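Local coordinates for possible flavin reductase (Haemophilus somnus 129PT, PDB 2R0X), which probably binds FMN and may act as an NADPH-dependent riboflavin reductase, at residues V22-G26 with T104-M108; G29-F33 with Q90-F94; N71-Q77 with P107-L113; T101-G105 with F116-I120. All coordinates share one frame; numbering follows the deposited sequence. Where two conformers were deposited one is given.

In the fold
All four contacts lie in one split-barrel domain and all reach its curled antiparallel sheet. Along the chain, contact 2 is nested inside the loop closed by contact 1, contact 4 follows in series after contact 2, and contact 3 alternates with both. The excursion from strand 99-100 to residue 113 supplies one side of contacts 1, 3 and 4, so one largely irregular stretch is tied to strands 17-25, 67-72 and 114-126 of the barrel sheet. Contacts 1 and 4, with centres about 7 Å apart, share Thr104 and Gly105; contacts 1 and 3 share Pro107 and Met108. Contact 2, its centre about 10 Å from that of contact 1, sets helix 90-94 against neighbouring strand 30-43.

Contact 1 (V22-G26 with T104-M108)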
loop_
_atom_site.group_PDB
_atom_site.type_symbol
_atom_site.label_atom_id
_atom_site.label_comp_id
_atom_site.label_asym_id
_atom_site.label_seq_id
_atom_site.Cartn_x
_atom_site.Cartn_y
_atom_site.Cartn_z
ATOM N N VAL A 22 -3.724 0.780 13.215
ATOM C CA VAL A 22 -2.512 1.545 13.484
ATOM C C VAL A 22 -2.724 2.241 14.807
ATOM O O VAL A 22 -3.675 2.987 14.962
ATOM C CB VAL A 22 -2.269 2.533 12.345
ATOM C CG1 VAL A 22 -1.040 3.427 12.667
ATOM C CG2 VAL A 22 -2.080 1.753 11.004
ATOM N N THR A 23 -1.809 2.044 15.758
ATOM C CA THR A 23 -2.012 2.547 17.114
ATOM C C THR A 23 -0.794 3.339 17.573
ATOM O O THR A 23 0.288 3.247 17.039
ATOM C CB THR A 23 -2.193 1.381 18.082
ATOM O OG1 THR A 23 -1.010 0.614 18.095
ATOM C CG2 THR A 23 -3.396 0.509 17.701
ATOM N N THR A 24 -1.024 4.107 18.635
ATOM C CA THR A 24 0.020 4.831 19.333
ATOM C C THR A 24 -0.441 4.972 20.792
ATOM O O THR A 24 -1.598 4.725 21.139
ATOM C CB THR A 24 0.349 6.194 18.671
ATOM O OG1 THR A 24 1.568 6.707 19.207
ATOM C CG2 THR A 24 -0.764 7.225 18.862
ATOM N N SER A 25 0.499 5.414 21.626
ATOM C CA SER A 25 0.327 5.504 23.074
ATOM C C SER A 25 0.435 6.916 23.577
ATOM O O SER A 25 1.330 7.648 23.134
ATOM C CB SER A 25 1.498 4.818 23.724
ATOM O OG SER A 25 2.607 5.699 23.599
ATOM N N GLY A 26 -0.295 7.216 24.650
ATOM C CA GLY A 26 -0.412 8.579 25.072
ATOM C C GLY A 26 -0.698 8.581 26.552
ATOM O O GLY A 26 -0.874 7.526 27.178
ATOM N N THR A 104 8.104 0.633 21.528
ATOM C CA THR A 104 7.732 2.052 21.563
ATOM C C THR A 104 6.682 2.439 22.593
ATOM O O THR A 104 6.491 3.610 22.855
ATOM C CB THR A 104 7.271 2.559 20.217
ATOM O OG1 THR A 104 5.979 2.037 19.941
ATOM C CG2 THR A 104 8.270 2.285 19.094
ATOM N N GLY A 105 5.968 1.454 23.130
ATOM C CA GLY A 105 4.795 1.728 23.910
ATOM C C GLY A 105 3.508 1.809 23.113
ATOM O O GLY A 105 2.415 1.769 23.708
ATOM N N SER A 106 3.606 1.852 21.784
ATOM C CA SER A 106 2.411 1.796 20.964
ATOM C C SER A 106 1.717 0.444 21.212
ATOM O O SER A 106 2.393 -0.603 21.284
ATOM C CB SER A 106 2.766 1.914 19.481
ATOM O OG SER A 106 3.402 3.142 19.231
ATOM N N PRO A 107 0.394 0.412 21.343
ATOM C CA PRO A 107 -0.282 -0.844 21.685
ATOM C C PRO A 107 -0.173 -1.913 20.592
ATOM O O PRO A 107 -0.498 -1.675 19.427
ATOM C CB PRO A 107 -1.727 -0.416 21.871
ATOM C CG PRO A 107 -1.691 1.011 22.132
ATOM C CD PRO A 107 -0.499 1.557 21.464
HETATM N N MSE A 108 0.313 -3.087 20.999
HETATM C CA MSE A 108 0.418 -4.257 20.168
HETATM C C MSE A 108 -0.810 -5.108 20.293
HETATM O O MSE A 108 -1.140 -5.569 21.385
HETATM C CB MSE A 108 1.617 -5.097 20.562
HETATM C CG MSE A 108 1.993 -6.127 19.535
HETATM SE SE MSE A 108 3.097 -7.578 20.096
HETATM C CE MSE A 108 1.768 -8.936 20.243
#
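A single side-chain hydroxyl makes the one hydrogen bond between these segments: Thr23 OG1 donates to the carbonyl O of Pro107 over 2.7 Å, in the carbonyl plane and on a lone pair, with a C=O...donor angle of 133°. The hydroxyl gets there because chi1 of 63° sets OG1 between the backbone N and carbonyl carbon of Thr23, while CG2 turns to the N side. The same oxygen lies 3.5 Å from Pro107 CD, at the flank of the pyrrolidine ring, and the ring leans on the strand backbone, its CD 3.4 Å from Thr24 O. In the split barrel, strand 17-25 is hydrogen-bonded to strands 30-43 and 67-72; the loop between strands 99-100 and 108-109 is laid over the end of this strand. Ser25 closes the far end of the contact, its CB 3.2 Å from Gly105 O. The loop is shaped from within by an ST turn: Thr104 OG1 accepts from Ser106 N at 3.0 Å, nearly straight at 162°. That hydroxyl also accepts from Ser106 OG and donates to Asp117 on strand 114-126. Thr24 turns its own hydroxyl off to Val67 O and Asn65 ND2. Ser106 OG lies beside Thr24 CA, at 3.8 Å.

Contact 2 (G29-F33 with Q90-F94); sequences GQHGF and QEERF. With SO4 (sulfate ion), chain H; ACT (acetate ion), chain F; SO4 (sulfate ion), chain I.
Gln30 sets its CG on the N side of its backbone (chi1 -51°) and then runs extended, whereas Gln90 bends at chi2 (-48°) to fold its amide back toward the strand. Here a short helix, 90-94, packs across the start of strand 30-43 of the split barrel, the two directions 73° apart. The Phe94 ring takes Gln30 on one face: CB sits over its centre, 3.5 Å from the centroid, in a CH-pi contact, and the Gln30 amide runs on past the CG/CD2 rim, its plane tilted from the ring's, with NE2 3.4 Å from Phe94 CG. Edge-to-face contact with Phe84 adds to the packing of that ring. Gln90 OE1 accepts from Gly32 N over 3.1 Å, the donor standing above the carbonyl plane. Arg93 reaches out fully extended; Ser86 O accepts from its NH2, and the guanidinium edge meets a sulfate, probably from the crystallisation liquor, that Arg57 NE and Ala58 N also bind, consistent with a site that favours anions. On the other side of Gln90, the His31 ring is stacked on His61, and His31 NE2 donates to OXT of an acetate, also probably from the liquor, at 3.0 Å.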
loop_
_atom_site.group_PDB
_atom_site.type_symbol
_atom_site.label_atom_id
_atom_site.label_comp_id
_atom_site.label_asym_id
_atom_site.label_seq_id
_atom_site.Cartn_x
_atom_site.Cartn_y
_atom_site.Cartn_z
ATOM N N GLY A 29 -3.938 8.372 26.671
ATOM C CA GLY A 29 -4.132 6.919 26.755
ATOM C C GLY A 29 -3.837 6.329 25.391
ATOM O O GLY A 29 -3.008 6.910 24.637
ATOM N N GLN A 30 -4.497 5.204 25.053
ATOM C CA GLN A 30 -4.301 4.546 23.740
ATOM C C GLN A 30 -5.133 5.182 22.609
ATOM O O GLN A 30 -6.241 5.660 22.830
ATOM C CB GLN A 30 -4.641 3.053 23.811
ATOM C CG GLN A 30 -3.979 2.250 24.960
ATOM C CD GLN A 30 -4.680 0.871 25.292
ATOM O OE1 GLN A 30 -4.039 -0.209 25.287
ATOM N NE2 GLN A 30 -5.976 0.923 25.616
ATOM N N HIS A 31 -4.573 5.174 21.401
ATOM C CA HIS A 31 -5.231 5.775 20.232
ATOM C C HIS A 31 -4.980 4.855 19.060
ATOM O O HIS A 31 -3.899 4.309 18.925
ATOM C CB HIS A 31 -4.675 7.165 19.924
ATOM C CG HIS A 31 -4.766 8.068 21.094
ATOM N ND1 HIS A 31 -5.910 8.749 21.425
ATOM C CD2 HIS A 31 -3.875 8.331 22.072
ATOM C CE1 HIS A 31 -5.707 9.441 22.533
ATOM N NE2 HIS A 31 -4.473 9.208 22.943
ATOM N N GLY A 32 -5.954 4.709 18.200
ATOM C CA GLY A 32 -5.683 3.947 16.981
ATOM C C GLY A 32 -6.741 4.167 15.942
ATOM O O GLY A 32 -7.775 4.766 16.206
ATOM N N PHE A 33 -6.495 3.640 14.752
ATOM C CA PHE A 33 -7.406 3.750 13.628
ATOM C C PHE A 33 -7.156 2.618 12.642
ATOM O O PHE A 33 -6.055 2.148 12.484
ATOM C CB PHE A 33 -7.309 5.124 12.927
ATOM C CG PHE A 33 -5.994 5.386 12.232
ATOM C CD1 PHE A 33 -4.903 5.853 12.935
ATOM C CD2 PHE A 33 -5.828 5.203 10.857
ATOM C CE1 PHE A 33 -3.700 6.113 12.330
ATOM C CE2 PHE A 33 -4.567 5.480 10.249
ATOM C CZ PHE A 33 -3.531 5.922 11.005
ATOM N N GLN A 90 -11.885 5.884 22.284
ATOM C CA GLN A 90 -10.771 4.951 22.283
ATOM C C GLN A 90 -10.954 3.898 23.374
ATOM O O GLN A 90 -10.627 2.732 23.166
ATOM C CB GLN A 90 -9.434 5.650 22.477
ATOM C CG GLN A 90 -9.063 6.724 21.447
ATOM C CD GLN A 90 -9.247 6.281 20.034
ATOM O OE1 GLN A 90 -8.626 5.316 19.552
ATOM N NE2 GLN A 90 -10.147 6.982 19.340
ATOM N N GLU A 91 -11.536 4.253 24.513
ATOM C CA GLU A 91 -11.748 3.267 25.540
ATOM C C GLU A 91 -12.628 2.127 25.076
ATOM O O GLU A 91 -12.331 0.954 25.314
ATOM C CB GLU A 91 -12.323 3.936 26.777
ATOM C CG GLU A 91 -12.341 3.036 27.978
ATOM N N GLU A 92 -13.712 2.455 24.405
ATOM C CA GLU A 92 -14.592 1.435 23.863
ATOM C C GLU A 92 -13.853 0.617 22.806
ATOM O O GLU A 92 -13.882 -0.599 22.838
ATOM C CB GLU A 92 -15.892 1.999 23.309
ATOM C CG GLU A 92 -16.734 0.940 22.515
ATOM C CD GLU A 92 -17.108 -0.364 23.282
ATOM O OE1 GLU A 92 -17.309 -0.241 24.504
ATOM O OE2 GLU A 92 -17.215 -1.491 22.652
ATOM N N ARG A 93 -13.159 1.285 21.882
ATOM C CA ARG A 93 -12.445 0.559 20.835
ATOM C C ARG A 93 -11.487 -0.479 21.455
ATOM O O ARG A 93 -11.502 -1.649 21.104
ATOM C CB ARG A 93 -11.671 1.493 19.924
ATOM C CG ARG A 93 -12.486 2.349 19.000
ATOM C CD ARG A 93 -11.558 3.248 18.172
ATOM N NE ARG A 93 -12.223 3.888 17.057
ATOM C CZ ARG A 93 -11.612 4.764 16.275
ATOM N NH1 ARG A 93 -10.391 5.153 16.535
ATOM N NH2 ARG A 93 -12.246 5.276 15.254
ATOM N N PHE A 94 -10.605 -0.022 22.329
ATOM C CA PHE A 94 -9.529 -0.889 22.834
ATOM C C PHE A 94 -10.100 -2.026 23.674
ATOM O O PHE A 94 -9.506 -3.122 23.740
ATOM C CB PHE A 94 -8.431 -0.096 23.576
ATOM C CG PHE A 94 -7.456 0.577 22.620
ATOM C CD1 PHE A 94 -7.748 1.794 22.022
ATOM C CD2 PHE A 94 -6.343 -0.088 22.212
ATOM C CE1 PHE A 94 -6.908 2.346 21.088
ATOM C CE2 PHE A 94 -5.505 0.437 21.286
ATOM C CZ PHE A 94 -5.773 1.683 20.763
HETATM S S SO4 H . -10.131 8.349 14.589
HETATM O O1 SO4 H . -9.795 8.578 15.992
HETATM O O2 SO4 H . -9.449 9.254 13.752
HETATM O O3 SO4 H . -11.570 8.482 14.587
HETATM O O4 SO4 H . -9.835 6.954 14.243
HETATM C C ACT F . -1.887 12.010 23.875
HETATM O O ACT F . -2.724 12.879 23.702
HETATM O OXT ACT F . -2.383 10.915 24.138
HETATM C CH3 ACT F . -0.417 12.306 23.971
HETATM S S SO4 I . -9.566 11.263 21.491
HETATM O O1 SO4 I . -8.734 11.009 22.677
HETATM O O2 SO4 I . -8.822 12.117 20.557
HETATM O O3 SO4 I . -10.803 11.947 21.916
HETATM O O4 SO4 I . -9.934 9.972 20.909
#

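Contact 3 (N71-Q77 with P107-L113)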
loop_
_atom_site.group_PDB
_atom_site.type_symbol
_atom_site.label_atom_id
_atom_site.label_comp_id
_atom_site.label_asym_id
_atom_site.label_seq_id
_atom_site.Cartn_x
_atom_site.Cartn_y
_atom_site.Cartn_z
ATOM N N ASN A 71 -0.655 -2.992 13.203
ATOM C CA ASN A 71 -1.194 -4.317 13.561
ATOM C C ASN A 71 -2.000 -4.872 12.392
ATOM O O ASN A 71 -3.144 -4.426 12.160
ATOM C CB ASN A 71 -2.109 -4.168 14.793
ATOM C CG ASN A 71 -1.393 -3.610 15.985
ATOM O OD1 ASN A 71 -0.619 -4.316 16.645
ATOM N ND2 ASN A 71 -1.634 -2.344 16.283
ATOM N N THR A 72 -1.375 -5.739 11.633
ATOM C CA THR A 72 -2.028 -6.302 10.440
ATOM C C THR A 72 -3.003 -7.393 10.872
ATOM O O THR A 72 -2.659 -8.209 11.734
ATOM C CB THR A 72 -0.955 -6.854 9.503
ATOM O OG1 THR A 72 0.001 -5.842 9.207
ATOM C CG2 THR A 72 -1.597 -7.398 8.181
ATOM N N LEU A 73 -4.222 -7.356 10.356
ATOM C CA LEU A 73 -5.313 -8.156 10.888
ATOM C C LEU A 73 -5.436 -9.527 10.230
ATOM O O LEU A 73 -5.223 -9.690 9.027
ATOM C CB LEU A 73 -6.632 -7.404 10.752
ATOM C CG LEU A 73 -6.743 -6.060 11.470
ATOM C CD1 LEU A 73 -8.135 -5.535 11.370
ATOM C CD2 LEU A 73 -6.267 -6.115 12.917
ATOM N N THR A 74 -5.841 -10.488 11.056
ATOM C CA THR A 74 -6.223 -11.806 10.567
ATOM C C THR A 74 -7.648 -11.755 10.021
ATOM O O THR A 74 -8.435 -10.845 10.283
ATOM C CB THR A 74 -6.192 -12.898 11.650
ATOM O OG1 THR A 74 -7.304 -12.692 12.501
ATOM C CG2 THR A 74 -4.870 -12.916 12.454
ATOM N N ALA A 75 -8.015 -12.818 9.316
ATOM C CA ALA A 75 -9.353 -12.979 8.722
ATOM C C ALA A 75 -10.424 -12.983 9.771
ATOM O O ALA A 75 -11.582 -12.734 9.434
ATOM C CB ALA A 75 -9.415 -14.255 7.872
ATOM N N GLU A 76 -10.066 -13.283 11.030
ATOM C CA GLU A 76 -11.004 -13.343 12.132
ATOM C C GLU A 76 -11.266 -12.006 12.778
ATOM O O GLU A 76 -12.111 -11.919 13.679
ATOM C CB GLU A 76 -10.494 -14.323 13.194
ATOM C CG GLU A 76 -10.486 -15.776 12.744
ATOM C CD GLU A 76 -9.407 -16.112 11.731
ATOM O OE1 GLU A 76 -8.240 -15.708 11.863
ATOM O OE2 GLU A 76 -9.727 -16.804 10.734
ATOM N N GLN A 77 -10.583 -10.938 12.356
ATOM C CA GLN A 77 -10.645 -9.647 13.041
ATOM C C GLN A 77 -11.408 -8.557 12.291
ATOM O O GLN A 77 -11.154 -7.371 12.451
ATOM C CB GLN A 77 -9.212 -9.194 13.377
ATOM C CG GLN A 77 -8.605 -10.067 14.452
ATOM C CD GLN A 77 -7.145 -9.780 14.730
ATOM O OE1 GLN A 77 -6.307 -9.670 13.830
ATOM N NE2 GLN A 77 -6.774 -9.746 16.027
ATOM N N PRO A 107 0.394 0.412 21.343
ATOM C CA PRO A 107 -0.282 -0.844 21.685
ATOM C C PRO A 107 -0.173 -1.913 20.592
ATOM O O PRO A 107 -0.498 -1.675 19.427
ATOM C CB PRO A 107 -1.727 -0.416 21.871
ATOM C CG PRO A 107 -1.691 1.011 22.132
ATOM C CD PRO A 107 -0.499 1.557 21.464
HETATM N N MSE A 108 0.313 -3.087 20.999
HETATM C CA MSE A 108 0.418 -4.257 20.168
HETATM C C MSE A 108 -0.810 -5.108 20.293
HETATM O O MSE A 108 -1.140 -5.569 21.385
HETATM C CB MSE A 108 1.617 -5.097 20.562
HETATM C CG MSE A 108 1.993 -6.127 19.535
HETATM SE SE MSE A 108 3.097 -7.578 20.096
HETATM C CE MSE A 108 1.768 -8.936 20.243
ATOM N N LEU A 109 -1.503 -5.338 19.184
ATOM C CA LEU A 109 -2.694 -6.145 19.168
ATOM C C LEU A 109 -2.291 -7.616 19.272
ATOM O O LEU A 109 -1.588 -8.162 18.418
ATOM C CB LEU A 109 -3.428 -5.920 17.827
ATOM C CG LEU A 109 -4.683 -6.792 17.584
ATOM C CD1 LEU A 109 -5.694 -6.616 18.685
ATOM C CD2 LEU A 109 -5.267 -6.443 16.243
ATOM N N GLN A 110 -2.796 -8.267 20.316
ATOM C CA GLN A 110 -2.673 -9.699 20.462
ATOM C C GLN A 110 -3.482 -10.437 19.392
ATOM O O GLN A 110 -4.564 -9.992 18.988
ATOM C CB GLN A 110 -3.110 -10.102 21.882
ATOM C CG GLN A 110 -2.133 -9.633 22.953
ATOM C CD GLN A 110 -0.784 -10.284 22.827
ATOM O OE1 GLN A 110 -0.704 -11.490 22.670
ATOM N NE2 GLN A 110 0.276 -9.500 22.869
ATOM N N ASP A 111 -2.965 -11.606 19.008
ATOM C CA ASP A 111 -3.633 -12.439 18.016
ATOM C C ASP A 111 -3.732 -11.781 16.632
ATOM O O ASP A 111 -4.559 -12.176 15.826
ATOM C CB ASP A 111 -5.037 -12.883 18.517
ATOM C CG ASP A 111 -5.422 -14.314 18.160
ATOM O OD1 ASP A 111 -4.577 -15.087 17.674
ATOM O OD2 ASP A 111 -6.617 -14.651 18.381
ATOM N N ALA A 112 -2.881 -10.812 16.355
ATOM C CA ALA A 112 -2.816 -10.201 15.040
ATOM C C ALA A 112 -2.038 -11.075 14.059
ATOM O O ALA A 112 -1.301 -11.979 14.422
ATOM C CB ALA A 112 -2.168 -8.830 15.124
ATOM N N LEU A 113 -2.131 -10.767 12.773
ATOM C CA LEU A 113 -1.368 -11.441 11.757
ATOM C C LEU A 113 0.119 -11.061 11.831
ATOM O O LEU A 113 1.002 -11.896 11.681
ATOM C CB LEU A 113 -1.922 -11.140 10.378
ATOM C CG LEU A 113 -1.403 -12.000 9.237
ATOM C CD1 LEU A 113 -2.080 -13.357 9.321
ATOM C CD2 LEU A 113 -1.670 -11.327 7.888
HETATM O O HOH W 1 -6.941 -13.310 15.169
#
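Asn71 and Leu109 cross obliquely, the amide of one lying along the CB of the other. Asn71 OD1 accepts from Leu109 N at 2.9 Å in an almost straight bond (175°), yet the donor stands well above the amide plane and misses the lone pairs; the same oxygen takes a second bond from Asn115 ND2. On the other branch, Asn71 ND2 gives Pro107 O only a weak bond and has a stronger partner in Ile21 O, so both ends of this buried amide are engaged.

Leu109, with CG anti to N (chi1 175°), sends CD2 between two neighbours. Leu73 meets it at about a right angle, the CD2 atoms of Leu73 and Leu109 being 3.5 Å apart, tighter than usual. Gln77 comes from the opposite direction and lays NE2 3.6 Å from Leu109 CD2. The other end of that amide is turned back on its own segment: Gln77 OE1 accepts from Thr74 N at 2.9 Å, in plane and on a lone pair. Thr74 presents CG2 to Asp111 O, while its OG1 shares a water with that carbonyl.

One residue past Ala112, Leu113 N donates to Thr72 O at 2.8 Å, and Leu113 CD2 rests 3.9 Å from Thr72 CG2; Leu113 also packs on Arg151 of the second subunit. Two beta turns shape the meeting chains, type I at Thr74-Gln77 and type II at Leu109-Ala112. Thr74 OG1, accepting from Glu76 N, makes the first also an ST turn, on the way out of a split-barrel strand into helix 78-84.

Contact 4 (T101-G105 with F116-I120); sequences TLTTG and FDCEI
Asp117 reaches from strand 114-126 into the curl of the 101-105 loop, and its side chain can be followed outward atom by atom. CB, the first step, touches Leu102 CD1 at 4.1 Å; the two side chains run antiparallel alongside one another. With chi1 at -158°, CG swings away from the backbone N and the carboxylate is carried into the loop, where CG lies 3.6 Å from Thr104 CG2. From here the two oxygens divide the work. OD1 takes the hydroxyl of Thr104, whose OG1 donates over a short 2.6 Å on the syn side, close to the carboxylate plane; Thr104 CG2 lies against the same oxygen and also faces Cys118 O.

OD2 is gripped by two successive backbone amides. Thr103 N donates to Asp117 OD2 over 2.8 Å, meeting the oxygen nearly head-on along its C-O bond. The amide of Thr104 reaches the same OD2 on the syn side, 30° out of the carboxylate plane, in an almost straight bond of 174°. A water donates to OD2 as well and accepts from Leu102 N, with a weaker bond from Gly105 N, so it joins both ends of the turn to the same oxygen. Around this, Leu102 packs on Asp138 of the adjoining strand 129-141, and Asp117 itself on Met69 of strand 67-72.

One buried carboxylate thus gathers N-H groups of an otherwise irregular loop onto a strand of the split barrel. Two amide donors, a hydroxyl and a water would be expected to stabilise its negative charge and probably favour the ionised form.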
loop_
_atom_site.group_PDB
_atom_site.type_symbol
_atom_site.label_atom_id
_atom_site.label_comp_id
_atom_site.label_asym_id
_atom_site.label_seq_id
_atom_site.Cartn_x
_atom_site.Cartn_y
_atom_site.Cartn_z
ATOM N N THR A 101 2.756 -4.327 24.637
ATOM C CA THR A 101 3.685 -3.414 23.992
ATOM C C THR A 101 4.908 -4.179 23.574
ATOM O O THR A 101 5.178 -5.272 24.081
ATOM C CB THR A 101 4.092 -2.193 24.888
ATOM O OG1 THR A 101 4.844 -2.606 26.022
ATOM C CG2 THR A 101 2.922 -1.325 25.316
ATOM N N LEU A 102 5.644 -3.624 22.619
ATOM C CA LEU A 102 6.929 -4.140 22.184
ATOM C C LEU A 102 8.011 -3.180 22.680
ATOM O O LEU A 102 8.462 -3.323 23.798
ATOM C CB LEU A 102 6.963 -4.411 20.671
ATOM C CG LEU A 102 6.175 -5.621 20.179
ATOM C CD1 LEU A 102 6.183 -5.661 18.614
ATOM C CD2 LEU A 102 6.724 -6.915 20.740
ATOM N N THR A 103 8.418 -2.229 21.859
ATOM C CA THR A 103 9.469 -1.290 22.180
ATOM C C THR A 103 8.998 0.152 22.385
ATOM O O THR A 103 9.463 0.838 23.314
ATOM C CB THR A 103 10.588 -1.362 21.106
ATOM O OG1 THR A 103 11.167 -2.681 21.052
ATOM C CG2 THR A 103 11.692 -0.393 21.494
ATOM N N THR A 104 8.104 0.633 21.528
ATOM C CA THR A 104 7.732 2.052 21.563
ATOM C C THR A 104 6.682 2.439 22.593
ATOM O O THR A 104 6.491 3.610 22.855
ATOM C CB THR A 104 7.271 2.559 20.217
ATOM O OG1 THR A 104 5.979 2.037 19.941
ATOM C CG2 THR A 104 8.270 2.285 19.094
ATOM N N GLY A 105 5.968 1.454 23.130
ATOM C CA GLY A 105 4.795 1.728 23.910
ATOM C C GLY A 105 3.508 1.809 23.113
ATOM O O GLY A 105 2.415 1.769 23.708
ATOM N N PHE A 116 4.168 -4.547 13.526
ATOM C CA PHE A 116 5.369 -3.772 13.220
ATOM C C PHE A 116 5.404 -2.542 14.108
ATOM O O PHE A 116 4.566 -1.671 14.001
ATOM C CB PHE A 116 5.359 -3.274 11.773
ATOM C CG PHE A 116 5.176 -4.311 10.704
ATOM C CD1 PHE A 116 3.917 -4.672 10.271
ATOM C CD2 PHE A 116 6.256 -4.868 10.081
ATOM C CE1 PHE A 116 3.753 -5.581 9.218
ATOM C CE2 PHE A 116 6.079 -5.756 9.002
ATOM C CZ PHE A 116 4.818 -6.095 8.608
ATOM N N ASP A 117 6.370 -2.501 15.037
ATOM C CA ASP A 117 6.507 -1.350 15.957
ATOM C C ASP A 117 7.512 -0.384 15.353
ATOM O O ASP A 117 8.564 -0.815 14.949
ATOM C CB ASP A 117 6.997 -1.850 17.332
ATOM C CG ASP A 117 6.661 -0.879 18.445
ATOM O OD1 ASP A 117 5.968 0.117 18.184
ATOM O OD2 ASP A 117 7.095 -1.147 19.592
ATOM N N CYS A 118 7.115 0.879 15.268
ATOM C CA CYS A 118 7.814 1.850 14.446
ATOM C C CYS A 118 8.019 3.193 15.108
ATOM O O CYS A 118 7.269 3.651 15.949
ATOM C CB CYS A 118 7.008 2.110 13.169
ATOM S SG CYS A 118 6.562 0.677 12.164
ATOM N N GLU A 119 9.095 3.825 14.637
ATOM C CA GLU A 119 9.350 5.231 14.893
ATOM C C GLU A 119 8.942 6.034 13.676
ATOM O O GLU A 119 9.269 5.654 12.556
ATOM C CB GLU A 119 10.848 5.462 15.170
ATOM C CG GLU A 119 11.294 4.843 16.501
ATOM C CD GLU A 119 12.782 4.800 16.731
ATOM O OE1 GLU A 119 13.582 5.116 15.817
ATOM O OE2 GLU A 119 13.141 4.375 17.858
ATOM N N ILE A 120 8.234 7.149 13.887
ATOM C CA ILE A 120 7.775 7.991 12.755
ATOM C C ILE A 120 8.923 8.937 12.512
ATOM O O ILE A 120 9.056 9.969 13.167
ATOM C CB ILE A 120 6.487 8.738 13.087
ATOM C CG1 ILE A 120 5.357 7.766 13.472
ATOM C CG2 ILE A 120 6.052 9.630 11.894
ATOM C CD1 ILE A 120 4.090 8.410 13.888
HETATM O O HOH W 2 5.103 -1.031 21.624
#